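PDB 2R55: StAR-related lipid transfer protein 5 from Homo sapiens, which probably binds cholesterol or related sterols in a START domain and may carry such lipids within the cell. Local coordinates for residues M27-A32 with L137-Y143; K46-E50 with P212-T216; L79-W83 with T147-N151; E105-S109 with H157-P161; F166-F170 with H195-G200. One frame throughout, in Å; residues are numbered along the deposited sequence.

Contact 1. Residues M27-A32 with L137-Y143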
# COMPACT_ATOMS: atom_id res chain seq x y z
N MET A 27 1.74 -12.06 13.89
CA MET A 27 1.34 -10.65 13.83
C MET A 27 1.08 -10.19 12.40
O MET A 27 0.31 -9.27 12.17
CB MET A 27 2.31 -9.72 14.59
CG MET A 27 3.74 -9.64 14.08
SD MET A 27 4.66 -8.24 14.85
CE MET A 27 4.11 -6.84 13.84
N SER A 28 1.70 -10.87 11.45
CA SER A 28 1.41 -10.62 10.05
C SER A 28 0.07 -11.19 9.63
O SER A 28 -0.62 -10.62 8.80
CB SER A 28 2.49 -11.23 9.18
OG SER A 28 2.71 -12.57 9.57
N GLU A 29 -0.30 -12.34 10.22
CA GLU A 29 -1.62 -12.92 10.00
C GLU A 29 -2.74 -12.02 10.51
O GLU A 29 -3.75 -11.83 9.83
CB GLU A 29 -1.73 -14.31 10.61
CG GLU A 29 -2.66 -15.25 9.84
CD GLU A 29 -2.12 -15.63 8.46
OE1 GLU A 29 -0.92 -15.39 8.17
OE2 GLU A 29 -2.90 -16.19 7.65
N ALA A 30 -2.55 -11.47 11.71
CA ALA A 30 -3.42 -10.41 12.23
C ALA A 30 -3.61 -9.27 11.23
O ALA A 30 -4.70 -8.71 11.11
CB ALA A 30 -2.88 -9.86 13.55
N VAL A 31 -2.55 -8.94 10.50
CA VAL A 31 -2.56 -7.80 9.58
C VAL A 31 -3.52 -8.06 8.43
O VAL A 31 -4.42 -7.26 8.17
CB VAL A 31 -1.14 -7.48 9.07
CG1 VAL A 31 -1.20 -6.53 7.87
CG2 VAL A 31 -0.32 -6.89 10.19
N ALA A 32 -3.32 -9.19 7.75
CA ALA A 32 -4.20 -9.64 6.70
C ALA A 32 -5.66 -9.80 7.18
O ALA A 32 -6.59 -9.43 6.45
CB ALA A 32 -3.69 -10.95 6.12
N LEU A 137 6.51 -5.14 7.96
CA LEU A 137 6.29 -6.57 7.86
C LEU A 137 5.21 -6.78 6.81
O LEU A 137 4.07 -6.38 7.01
CB LEU A 137 5.84 -7.14 9.20
CG LEU A 137 5.79 -8.66 9.32
CD1 LEU A 137 7.15 -9.29 9.03
CD2 LEU A 137 5.33 -9.01 10.71
N VAL A 138 5.61 -7.35 5.67
CA VAL A 138 4.69 -7.56 4.54
C VAL A 138 4.52 -9.04 4.22
O VAL A 138 5.49 -9.75 3.95
CB VAL A 138 5.08 -6.73 3.26
CG1 VAL A 138 6.57 -6.81 2.97
CG2 VAL A 138 4.26 -7.20 2.05
N LEU A 139 3.26 -9.47 4.27
CA LEU A 139 2.86 -10.84 4.03
C LEU A 139 2.00 -10.86 2.79
O LEU A 139 1.06 -10.07 2.66
CB LEU A 139 2.08 -11.38 5.24
CG LEU A 139 1.36 -12.76 5.36
CD1 LEU A 139 -0.06 -12.74 4.84
CD2 LEU A 139 2.14 -13.96 4.78
N VAL A 140 2.35 -11.77 1.88
CA VAL A 140 1.52 -12.09 0.73
C VAL A 140 0.65 -13.28 1.12
O VAL A 140 1.14 -14.29 1.62
CB VAL A 140 2.38 -12.47 -0.50
CG1 VAL A 140 1.50 -12.98 -1.63
CG2 VAL A 140 3.22 -11.27 -0.96
N LYS A 141 -0.65 -13.16 0.89
CA LYS A 141 -1.58 -14.24 1.20
C LYS A 141 -2.53 -14.35 0.03
O LYS A 141 -2.96 -13.34 -0.52
CB LYS A 141 -2.35 -13.94 2.48
CG LYS A 141 -3.10 -15.14 3.08
CD LYS A 141 -3.79 -14.75 4.39
CE LYS A 141 -4.66 -15.87 4.96
NZ LYS A 141 -5.44 -15.40 6.15
N ARG A 142 -2.86 -15.59 -0.32
CA ARG A 142 -3.65 -15.89 -1.51
C ARG A 142 -4.99 -16.49 -1.10
O ARG A 142 -5.04 -17.35 -0.22
CB ARG A 142 -2.88 -16.87 -2.39
CG ARG A 142 -1.40 -16.53 -2.43
CD ARG A 142 -0.52 -17.61 -2.97
NE ARG A 142 0.57 -16.97 -3.69
CZ ARG A 142 0.57 -16.76 -5.00
NH1 ARG A 142 -0.45 -17.17 -5.75
NH2 ARG A 142 1.60 -16.15 -5.57
N TYR A 143 -6.06 -16.04 -1.75
CA TYR A 143 -7.40 -16.46 -1.37
C TYR A 143 -8.01 -17.52 -2.31
O TYR A 143 -7.44 -17.87 -3.34
CB TYR A 143 -8.32 -15.24 -1.15
CG TYR A 143 -7.92 -14.46 0.09
CD1 TYR A 143 -8.50 -14.72 1.33
CD2 TYR A 143 -6.92 -13.47 0.02
CE1 TYR A 143 -8.12 -14.03 2.46
CE2 TYR A 143 -6.52 -12.77 1.15
CZ TYR A 143 -7.13 -13.05 2.37
OH TYR A 143 -6.73 -12.36 3.49
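The helix-grip fold of this START domain has its N-terminal helix laid across a strand of the curved sheet, and here Met27, Ser28, Glu29 and Ala32 rest on Leu137, Leu139 and Lys141. The axes of 27-32 and 137-142 pass 8.4 Å apart at 64°. Ser28 and Ala32, one turn apart, face Leu137, Leu139 and Lys141, the alternate strand residues on this side. At one end the methyl Leu137 CD2 sits between two neighbours, 3.8 Å from Met27 CG and 3.9 Å from Ser28 CB. Met27 CG reaches the methyl directly, and the bend at chi3 (-82°) folds CE back to it as well. Ser28 offers its CB to the strand, 4.0 Å from Leu139 CB, while OG turns back into the helix and bonds to carbonyls of the preceding turn, including that of Ala25. Further along, Ala32 CB packs on Leu139 CD1 at 4.2 Å. The far end is polar: Lys141, fully extended, carries NZ to within 3.1 Å of Glu29 OE2 in a salt bridge, the ammonium approaching from above the carboxylate plane. The two side chains, both partly exposed, cross nearly at right angles. Strand 132-142 runs between strands 114-120 and 148-154; Leu114 also touches Ser28, and Asn151 touches Ala32, so the helix spans all three strands.

Contact 2. Residues K46-E50 with P212-T216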
# COMPACT_ATOMS: atom_id res chain seq x y z
N LYS A 46 -16.44 7.41 4.08
CA LYS A 46 -16.96 8.66 3.51
C LYS A 46 -16.16 9.01 2.26
O LYS A 46 -14.94 9.07 2.30
CB LYS A 46 -16.89 9.83 4.50
CG LYS A 46 -17.17 9.51 5.98
CD LYS A 46 -18.61 9.82 6.37
CE LYS A 46 -19.51 8.58 6.33
NZ LYS A 46 -19.59 7.88 7.66
N ILE A 47 -16.86 9.24 1.15
CA ILE A 47 -16.22 9.45 -0.15
C ILE A 47 -15.40 10.76 -0.25
O ILE A 47 -15.85 11.81 0.22
CB ILE A 47 -17.28 9.37 -1.29
CG1 ILE A 47 -16.64 8.99 -2.63
CG2 ILE A 47 -18.09 10.66 -1.40
CD1 ILE A 47 -16.64 7.48 -2.89
N CYS A 48 -14.21 10.68 -0.84
CA CYS A 48 -13.40 11.87 -1.11
C CYS A 48 -13.75 12.39 -2.50
O CYS A 48 -14.31 13.47 -2.67
CB CYS A 48 -11.89 11.58 -1.12
SG CYS A 48 -11.16 10.75 0.27
N ARG A 49 -13.37 11.59 -3.49
CA ARG A 49 -13.47 11.95 -4.89
C ARG A 49 -13.71 10.69 -5.73
O ARG A 49 -13.78 9.58 -5.20
CB ARG A 49 -12.19 12.68 -5.33
CG ARG A 49 -10.91 11.98 -4.89
CD ARG A 49 -9.79 12.98 -4.68
NE ARG A 49 -8.79 12.91 -5.74
CZ ARG A 49 -7.92 13.89 -6.02
NH1 ARG A 49 -7.94 15.03 -5.33
NH2 ARG A 49 -7.04 13.73 -7.00
N GLU A 50 -13.84 10.90 -7.04
CA GLU A 50 -14.05 9.84 -8.00
C GLU A 50 -13.57 10.31 -9.38
O GLU A 50 -12.59 11.06 -9.48
CB GLU A 50 -15.54 9.45 -8.03
CG GLU A 50 -15.77 7.96 -8.16
CD GLU A 50 -16.98 7.48 -7.35
OE1 GLU A 50 -17.79 6.69 -7.90
OE2 GLU A 50 -17.11 7.88 -6.18
N PRO A 212 -5.76 11.47 -0.55
CA PRO A 212 -6.72 11.30 -1.64
C PRO A 212 -6.03 11.34 -3.00
O PRO A 212 -6.12 10.37 -3.78
CB PRO A 212 -7.63 12.52 -1.50
CG PRO A 212 -7.51 12.95 -0.10
CD PRO A 212 -6.26 12.40 0.48
N ARG A 213 -5.33 12.44 -3.26
CA ARG A 213 -4.63 12.69 -4.51
C ARG A 213 -3.56 11.65 -4.77
O ARG A 213 -3.30 11.29 -5.91
CB ARG A 213 -3.98 14.07 -4.47
CG ARG A 213 -4.96 15.24 -4.43
CD ARG A 213 -4.50 16.40 -5.36
NE ARG A 213 -3.26 17.03 -4.91
CZ ARG A 213 -2.55 17.91 -5.63
NH1 ARG A 213 -2.94 18.29 -6.85
NH2 ARG A 213 -1.43 18.42 -5.12
N SER A 214 -2.95 11.17 -3.69
CA SER A 214 -1.89 10.18 -3.78
C SER A 214 -2.47 8.87 -4.33
O SER A 214 -1.85 8.23 -5.17
CB SER A 214 -1.26 9.96 -2.39
OG SER A 214 -0.04 9.25 -2.46
N MET A 215 -3.67 8.52 -3.88
CA MET A 215 -4.37 7.31 -4.35
C MET A 215 -4.82 7.35 -5.82
O MET A 215 -4.63 6.38 -6.55
CB MET A 215 -5.56 7.00 -3.44
CG MET A 215 -6.26 5.67 -3.71
SD MET A 215 -5.46 4.25 -2.93
CE MET A 215 -5.92 4.48 -1.22
N THR A 216 -5.41 8.47 -6.25
CA THR A 216 -5.85 8.63 -7.65
C THR A 216 -4.68 8.63 -8.65
O THR A 216 -4.82 8.14 -9.78
CB THR A 216 -6.65 9.92 -7.86
OG1 THR A 216 -5.81 11.05 -7.58
CG2 THR A 216 -7.88 9.94 -6.96
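Two torsions of Arg49 set up this contact: chi1 (47°) places CG between the backbone N and the carbonyl carbon, and a bend at chi3 (-107°) lays the guanidinium against the helical turn Pro212-Thr216. The aliphatic part of the arginine comes first, with Arg49 CD 3.9 Å from Pro212 CB. The flat group then lies with one face over the helix backbone near Pro212 O and Arg213 CA. At its end, Arg49 NH2 donates to Thr216 OG1 at 3.0 Å; the bond is bent, with an angle of 136° at the hydrogen, and the hydroxyl sits out of the guanidinium plane. That same OG1 donates to Arg213 O, also at 3.0 Å, so the threonine hydroxyl is gripped twice and relays the arginine to the helix backbone. The Arg213 CG methylene and Thr216 CG2 also lie against the guanidinium, though just how closely is doubtful. The Arg213 guanidinium turns off to the outside, so the two positive groups do not touch, although Arg49 NH1 and Arg213 NE are 5.1 Å apart. Cys48 adds a light apolar touch, SG against Pro212 CG at 4.3 Å. Cys48 and Arg49 form a classic beta bulge opposite Val56, and both have their CB directed to the helix. The contact thus ties the edge strand 46-49, beside strand 54-60, to helix 204-227, whose Pro212 and Met215 also reach Tyr69 on strand 67-75.

Contact 3. Residues L79-W83 with T147-N151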
# COMPACT_ATOMS: atom_id res chain seq x y z
N LEU A 79 -4.45 -10.75 -14.17
CA LEU A 79 -4.27 -10.76 -12.72
C LEU A 79 -2.80 -10.81 -12.27
O LEU A 79 -2.45 -10.21 -11.27
CB LEU A 79 -5.05 -11.93 -12.11
CG LEU A 79 -4.83 -12.41 -10.67
CD1 LEU A 79 -5.47 -11.49 -9.60
CD2 LEU A 79 -5.37 -13.81 -10.53
N GLU A 80 -1.95 -11.50 -13.02
CA GLU A 80 -0.55 -11.63 -12.61
C GLU A 80 0.37 -10.54 -13.17
O GLU A 80 1.51 -10.39 -12.71
CB GLU A 80 -0.03 -13.04 -12.88
CG GLU A 80 -0.55 -14.04 -11.85
CD GLU A 80 -0.64 -15.45 -12.39
OE1 GLU A 80 0.40 -15.98 -12.83
OE2 GLU A 80 -1.75 -16.01 -12.39
N GLU A 81 -0.14 -9.79 -14.14
CA GLU A 81 0.50 -8.55 -14.56
C GLU A 81 0.31 -7.46 -13.50
O GLU A 81 1.27 -6.80 -13.10
CB GLU A 81 -0.05 -8.08 -15.91
CG GLU A 81 0.78 -8.52 -17.11
CD GLU A 81 0.06 -8.32 -18.43
OE1 GLU A 81 -1.13 -7.93 -18.41
OE2 GLU A 81 0.67 -8.57 -19.50
N VAL A 82 -0.93 -7.30 -13.02
CA VAL A 82 -1.21 -6.27 -12.03
C VAL A 82 -0.51 -6.61 -10.74
O VAL A 82 -0.07 -5.72 -10.03
CB VAL A 82 -2.73 -6.03 -11.75
CG1 VAL A 82 -3.54 -6.15 -13.02
CG2 VAL A 82 -3.25 -6.98 -10.69
N TRP A 83 -0.39 -7.90 -10.44
CA TRP A 83 0.26 -8.30 -9.20
C TRP A 83 1.75 -8.06 -9.31
O TRP A 83 2.36 -7.48 -8.40
CB TRP A 83 -0.05 -9.75 -8.82
CG TRP A 83 0.82 -10.25 -7.73
CD1 TRP A 83 1.91 -11.05 -7.86
CD2 TRP A 83 0.70 -9.97 -6.33
NE1 TRP A 83 2.48 -11.30 -6.63
CE2 TRP A 83 1.75 -10.64 -5.67
CE3 TRP A 83 -0.19 -9.21 -5.56
CZ2 TRP A 83 1.93 -10.60 -4.29
CZ3 TRP A 83 -0.00 -9.16 -4.20
CH2 TRP A 83 1.05 -9.85 -3.57
N THR A 147 -7.96 -14.28 -5.68
CA THR A 147 -7.45 -13.05 -5.11
C THR A 147 -6.05 -13.27 -4.54
O THR A 147 -5.81 -14.24 -3.81
CB THR A 147 -8.41 -12.46 -4.04
OG1 THR A 147 -9.65 -12.10 -4.66
CG2 THR A 147 -7.83 -11.22 -3.40
N ILE A 148 -5.14 -12.38 -4.91
CA ILE A 148 -3.81 -12.32 -4.32
C ILE A 148 -3.79 -10.98 -3.59
O ILE A 148 -4.27 -9.98 -4.11
CB ILE A 148 -2.70 -12.41 -5.40
CG1 ILE A 148 -3.05 -13.47 -6.46
CG2 ILE A 148 -1.36 -12.76 -4.76
CD1 ILE A 148 -2.15 -13.47 -7.69
N SER A 149 -3.25 -10.96 -2.37
CA SER A 149 -3.22 -9.73 -1.59
C SER A 149 -1.86 -9.42 -0.97
O SER A 149 -1.04 -10.33 -0.76
CB SER A 149 -4.28 -9.76 -0.49
OG SER A 149 -3.77 -10.36 0.69
N SER A 150 -1.64 -8.14 -0.67
CA SER A 150 -0.46 -7.74 0.06
C SER A 150 -0.90 -7.07 1.32
O SER A 150 -1.85 -6.27 1.33
CB SER A 150 0.45 -6.83 -0.78
OG SER A 150 -0.24 -5.70 -1.28
N ASN A 151 -0.21 -7.39 2.40
CA ASN A 151 -0.62 -7.00 3.74
C ASN A 151 0.61 -6.56 4.50
O ASN A 151 1.46 -7.37 4.86
CB ASN A 151 -1.29 -8.19 4.43
CG ASN A 151 -2.46 -8.78 3.62
OD1 ASN A 151 -3.60 -8.32 3.71
ND2 ASN A 151 -2.18 -9.80 2.84
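The indole of Trp83 takes Ile148 CG2 squarely over one face: this methyl stands 3.6 Å from the centroid of the six-membered ring and only 4° off its normal, a well-centred CH-pi contact. At the ring's edge, near its plane, comes the backbone of the strand, with Ser150 N 4.0 Å from Trp83 CZ3. Ser149 O approaches obliquely, 3.5 Å from Trp83 CH2, and Ser150 CB closes in beside the same end of the ring. With CG anti to the backbone N (chi1 168°), Trp83 extends its ring from the helix toward the strand. On the strand side it is likewise the anti branch of Ile148, CG2, that lands on the indole. The other branch runs back toward the start of the helix, where Ile148 CD1 meets Leu79 CG at 4.1 Å, so one isoleucine touches two residues a helical turn apart, Leu79 and Trp83. Within the strand a second flat group, the Asn151 amide, donates from ND2 to Ser149 OG at 2.7 Å with an angle of 148°, and ND2 also bonds to Leu139 O. Ser150 OG is satisfied by the backbone N of Cys176 on strand 167-180, the neighbour on the other side. Helix 79-86 is therefore held to the sheet by dispersion and CH-pi contact, with the hydroxyls and the amide of the strand spent on its own strand and its neighbours. The result is a mostly buried, apolar joint in which a methyl centred on the indole face is the main contact.

Contact 4. Residues E105-S109 with H157-P161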
# COMPACT_ATOMS: atom_id res chain seq x y z
N GLU A 105 13.75 -2.07 -0.68
CA GLU A 105 14.75 -3.05 -0.28
C GLU A 105 14.04 -4.17 0.47
O GLU A 105 13.19 -3.91 1.33
CB GLU A 105 15.82 -2.40 0.63
CG GLU A 105 16.80 -1.43 -0.05
CD GLU A 105 17.47 -0.44 0.93
OE1 GLU A 105 18.62 -0.04 0.69
OE2 GLU A 105 16.86 -0.03 1.94
N ILE A 106 14.35 -5.42 0.12
CA ILE A 106 13.89 -6.55 0.92
C ILE A 106 15.00 -6.80 1.94
O ILE A 106 16.11 -7.16 1.56
CB ILE A 106 13.63 -7.83 0.06
CG1 ILE A 106 12.60 -7.57 -1.05
CG2 ILE A 106 13.24 -9.03 0.95
CD1 ILE A 106 11.14 -7.52 -0.63
N ILE A 107 14.70 -6.60 3.22
CA ILE A 107 15.70 -6.68 4.28
C ILE A 107 15.92 -8.11 4.79
O ILE A 107 16.97 -8.69 4.56
CB ILE A 107 15.36 -5.70 5.44
CG1 ILE A 107 15.70 -4.27 5.02
CG2 ILE A 107 16.09 -6.08 6.73
CD1 ILE A 107 14.84 -3.23 5.67
N GLN A 108 14.92 -8.66 5.47
CA GLN A 108 15.02 -10.00 6.04
C GLN A 108 13.90 -10.84 5.44
O GLN A 108 12.73 -10.69 5.81
CB GLN A 108 14.93 -9.92 7.57
CG GLN A 108 15.31 -11.19 8.33
CD GLN A 108 15.03 -11.09 9.83
OE1 GLN A 108 15.30 -10.06 10.47
NE2 GLN A 108 14.49 -12.17 10.40
N SER A 109 14.26 -11.70 4.49
CA SER A 109 13.31 -12.56 3.78
C SER A 109 12.96 -13.77 4.66
O SER A 109 13.63 -14.80 4.58
CB SER A 109 13.92 -13.00 2.44
OG SER A 109 12.95 -13.11 1.41
N HIS A 157 13.16 -2.91 13.03
CA HIS A 157 14.18 -3.88 12.67
C HIS A 157 15.58 -3.30 12.89
O HIS A 157 15.96 -2.33 12.22
CB HIS A 157 14.02 -4.30 11.21
CG HIS A 157 14.80 -5.51 10.83
ND1 HIS A 157 16.17 -5.60 11.00
CD2 HIS A 157 14.41 -6.67 10.25
CE1 HIS A 157 16.58 -6.78 10.57
NE2 HIS A 157 15.54 -7.45 10.11
N PRO A 158 16.35 -3.89 13.82
CA PRO A 158 17.73 -3.53 14.16
C PRO A 158 18.71 -3.37 12.99
O PRO A 158 19.79 -2.82 13.19
CB PRO A 158 18.18 -4.69 15.05
CG PRO A 158 16.94 -5.16 15.69
CD PRO A 158 15.86 -5.00 14.66
N LEU A 159 18.35 -3.84 11.79
CA LEU A 159 19.23 -3.68 10.62
C LEU A 159 18.74 -2.58 9.69
O LEU A 159 19.24 -2.41 8.58
CB LEU A 159 19.39 -5.02 9.88
CG LEU A 159 20.43 -5.19 8.76
CD1 LEU A 159 21.88 -4.96 9.23
CD2 LEU A 159 20.25 -6.56 8.11
N CYS A 160 17.75 -1.84 10.16
CA CYS A 160 17.22 -0.72 9.40
C CYS A 160 16.68 0.38 10.33
O CYS A 160 15.47 0.53 10.51
CB CYS A 160 16.15 -1.22 8.43
SG CYS A 160 15.69 0.05 7.25
N PRO A 161 17.59 1.17 10.93
CA PRO A 161 17.19 2.23 11.84
C PRO A 161 16.95 3.55 11.08
O PRO A 161 17.12 3.57 9.86
CB PRO A 161 18.39 2.31 12.80
CG PRO A 161 19.56 1.70 12.04
CD PRO A 161 19.06 1.14 10.75
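Ile107 and Gln108 approach the His157 imidazole from two directions, one over its face and the other at its edge. Ile107 CG2 stands 3.9 Å from the ring centroid, 18° off the normal, in a CH-pi contact displaced toward the NE2 side. Gln108 reaches out as an extended chain with CG anti to its backbone N (chi1 -168°), and OE1 accepts from His157 NE2 at 2.6 Å. Amide and imidazole planes stand nearly perpendicular; OE1 lies at the edge but tilted from the ring plane, and the bond is bent, with 132° at the hydrogen. On the other nitrogen, His157 ND1 accepts from Leu159 N at 2.9 Å, nearly in the ring plane. Both ring nitrogens are thus engaged, which is consistent with a neutral histidine carrying its proton on NE2 and would restrain the rotation of the ring. Ile107 also sends CD1 past the ring to Cys160, 3.7 Å from CB, just where the type I turn His157-Cys160 closes. A classic beta bulge opposite Val116 lets Ile107 and Gln108 both point to this turn. Strand 103-109, at the sheet edge, is thereby joined to the loop between strands 148-154 and 167-180, over Val116 of strand 114-120 and Val135 of strand 132-142.

Contact 5. Residues F166-F170 with H195-G200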
# COMPACT_ATOMS: atom_id res chain seq x y z
N PHE A 166 15.81 11.14 6.14
CA PHE A 166 14.44 10.63 5.99
C PHE A 166 13.75 10.74 7.34
O PHE A 166 14.40 10.62 8.38
CB PHE A 166 14.43 9.18 5.51
CG PHE A 166 14.97 8.99 4.12
CD1 PHE A 166 16.35 8.92 3.89
CD2 PHE A 166 14.11 8.93 3.03
CE1 PHE A 166 16.86 8.77 2.60
CE2 PHE A 166 14.61 8.78 1.73
CZ PHE A 166 15.99 8.70 1.51
N VAL A 167 12.45 11.00 7.31
CA VAL A 167 11.61 10.79 8.47
C VAL A 167 11.20 9.33 8.46
O VAL A 167 10.87 8.77 7.41
CB VAL A 167 10.35 11.67 8.46
CG1 VAL A 167 9.50 11.39 9.69
CG2 VAL A 167 10.71 13.17 8.41
N ARG A 168 11.26 8.70 9.64
CA ARG A 168 10.72 7.37 9.79
C ARG A 168 9.19 7.45 9.88
O ARG A 168 8.63 7.93 10.87
CB ARG A 168 11.32 6.63 10.99
CG ARG A 168 10.59 5.30 11.37
CD ARG A 168 10.69 4.18 10.31
NE ARG A 168 12.03 3.59 10.28
CZ ARG A 168 12.98 3.94 9.41
NH1 ARG A 168 12.71 4.83 8.48
NH2 ARG A 168 14.19 3.39 9.46
N GLY A 169 8.52 6.98 8.84
CA GLY A 169 7.08 6.83 8.86
C GLY A 169 6.68 5.45 9.36
O GLY A 169 7.51 4.55 9.45
N PHE A 170 5.41 5.30 9.68
CA PHE A 170 4.89 4.02 10.11
C PHE A 170 3.60 3.77 9.35
O PHE A 170 2.65 4.54 9.45
CB PHE A 170 4.64 4.03 11.62
CG PHE A 170 5.86 4.34 12.45
CD1 PHE A 170 6.09 5.63 12.91
CD2 PHE A 170 6.77 3.33 12.76
CE1 PHE A 170 7.24 5.94 13.68
CE2 PHE A 170 7.91 3.61 13.53
CZ PHE A 170 8.15 4.93 13.99
N HIS A 195 -2.63 3.41 4.76
CA HIS A 195 -2.90 3.51 6.19
C HIS A 195 -1.67 4.08 6.82
O HIS A 195 -1.05 3.47 7.70
CB HIS A 195 -3.13 2.12 6.76
CG HIS A 195 -4.02 2.10 7.96
ND1 HIS A 195 -4.61 0.95 8.41
CD2 HIS A 195 -4.42 3.09 8.80
CE1 HIS A 195 -5.33 1.22 9.49
NE2 HIS A 195 -5.23 2.51 9.74
N THR A 196 -1.31 5.26 6.37
CA THR A 196 0.05 5.74 6.55
C THR A 196 0.12 6.78 7.63
O THR A 196 -0.72 7.67 7.68
CB THR A 196 0.51 6.34 5.25
OG1 THR A 196 0.58 5.30 4.28
CG2 THR A 196 1.88 7.01 5.40
N ASP A 197 1.11 6.65 8.50
CA ASP A 197 1.45 7.73 9.41
C ASP A 197 2.72 8.40 8.90
O ASP A 197 3.83 7.90 9.11
CB ASP A 197 1.66 7.23 10.83
CG ASP A 197 1.94 8.35 11.80
OD1 ASP A 197 1.77 9.53 11.44
OD2 ASP A 197 2.34 8.05 12.94
N LEU A 198 2.56 9.51 8.22
CA LEU A 198 3.70 10.30 7.80
C LEU A 198 4.61 10.68 8.95
O LEU A 198 5.83 10.81 8.76
CB LEU A 198 3.23 11.53 7.04
CG LEU A 198 2.67 11.09 5.67
CD1 LEU A 198 2.04 12.28 4.97
CD2 LEU A 198 3.73 10.42 4.80
N SER A 199 4.04 10.83 10.16
CA SER A 199 4.85 11.03 11.36
C SER A 199 5.60 12.35 11.17
O SER A 199 5.11 13.23 10.47
CB SER A 199 5.77 9.82 11.58
OG SER A 199 6.86 10.09 12.42
N GLY A 200 6.78 12.48 11.77
CA GLY A 200 7.48 13.77 11.80
C GLY A 200 6.60 14.84 12.43
O GLY A 200 5.93 14.58 13.42
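Phe170 and Asp197 form an antiparallel hydrogen-bonded pair that joins the start of strand 167-180 to the end of strand 188-197, far from the turn of their hairpin. Phe170 N donates to Asp197 O at 3.1 Å, almost straight and in the carbonyl plane, and Asp197 N returns the bond to Phe170 O at 2.8 Å. Beyond this pair the second segment leaves the sheet, and side chains take over. Asp197, its CG anti to the backbone N (chi1 -177°), accepts at OD1 from Ser199 N at 2.9 Å, closing an Asx turn; the N-H comes from well above the carboxylate plane. The turn presents Ser199 OG to Arg168 O, to which it donates at 3.2 Å, so a side-chain hydroxyl takes the carbonyl that the backbone no longer meets. Gly169 lets the chains draw close, its CA 3.4 Å from Asp197 O, and Val167 CG1 packs 3.6 Å from Gly200 N. Arg168 has its CB directed away from the second segment and its guanidinium in a salt bridge with Asp133 of strand 132-142. Leu198 O is taken by Arg132, and the Phe170 ring meets His154 edge-to-face. Chemically, the polar groups at the end of the strand are paired one after another: backbone to backbone, carboxylate to backbone, hydroxyl to carbonyl. The departing chain still has the N-H and hydroxyl of Ser199 bonded as it leaves the sheet.

How the contacts relate
All five contacts reach one curved sheet. Contacts 1 and 3 are the closest pair, their centres about 13 Å apart: strands 132-142 and 148-154 are neighbours, and the two helices lie on opposite faces of the sheet at strand 132-142, with Trp83 touching Val140 while helix 21-40 packs on the alternate residues. Contacts 4 and 5, about 17 Å between centres, are bridged by Arg168, which bonds to Cys160 O. Contact 2 lies furthest from contact 4, about 32 Å between centres, and comes within about 7 Å of contact 5, nearest atoms. It fastens the C-terminal helix, which in START domains covers the lipid pocket; the sterol site is probably between this helix and the sheet.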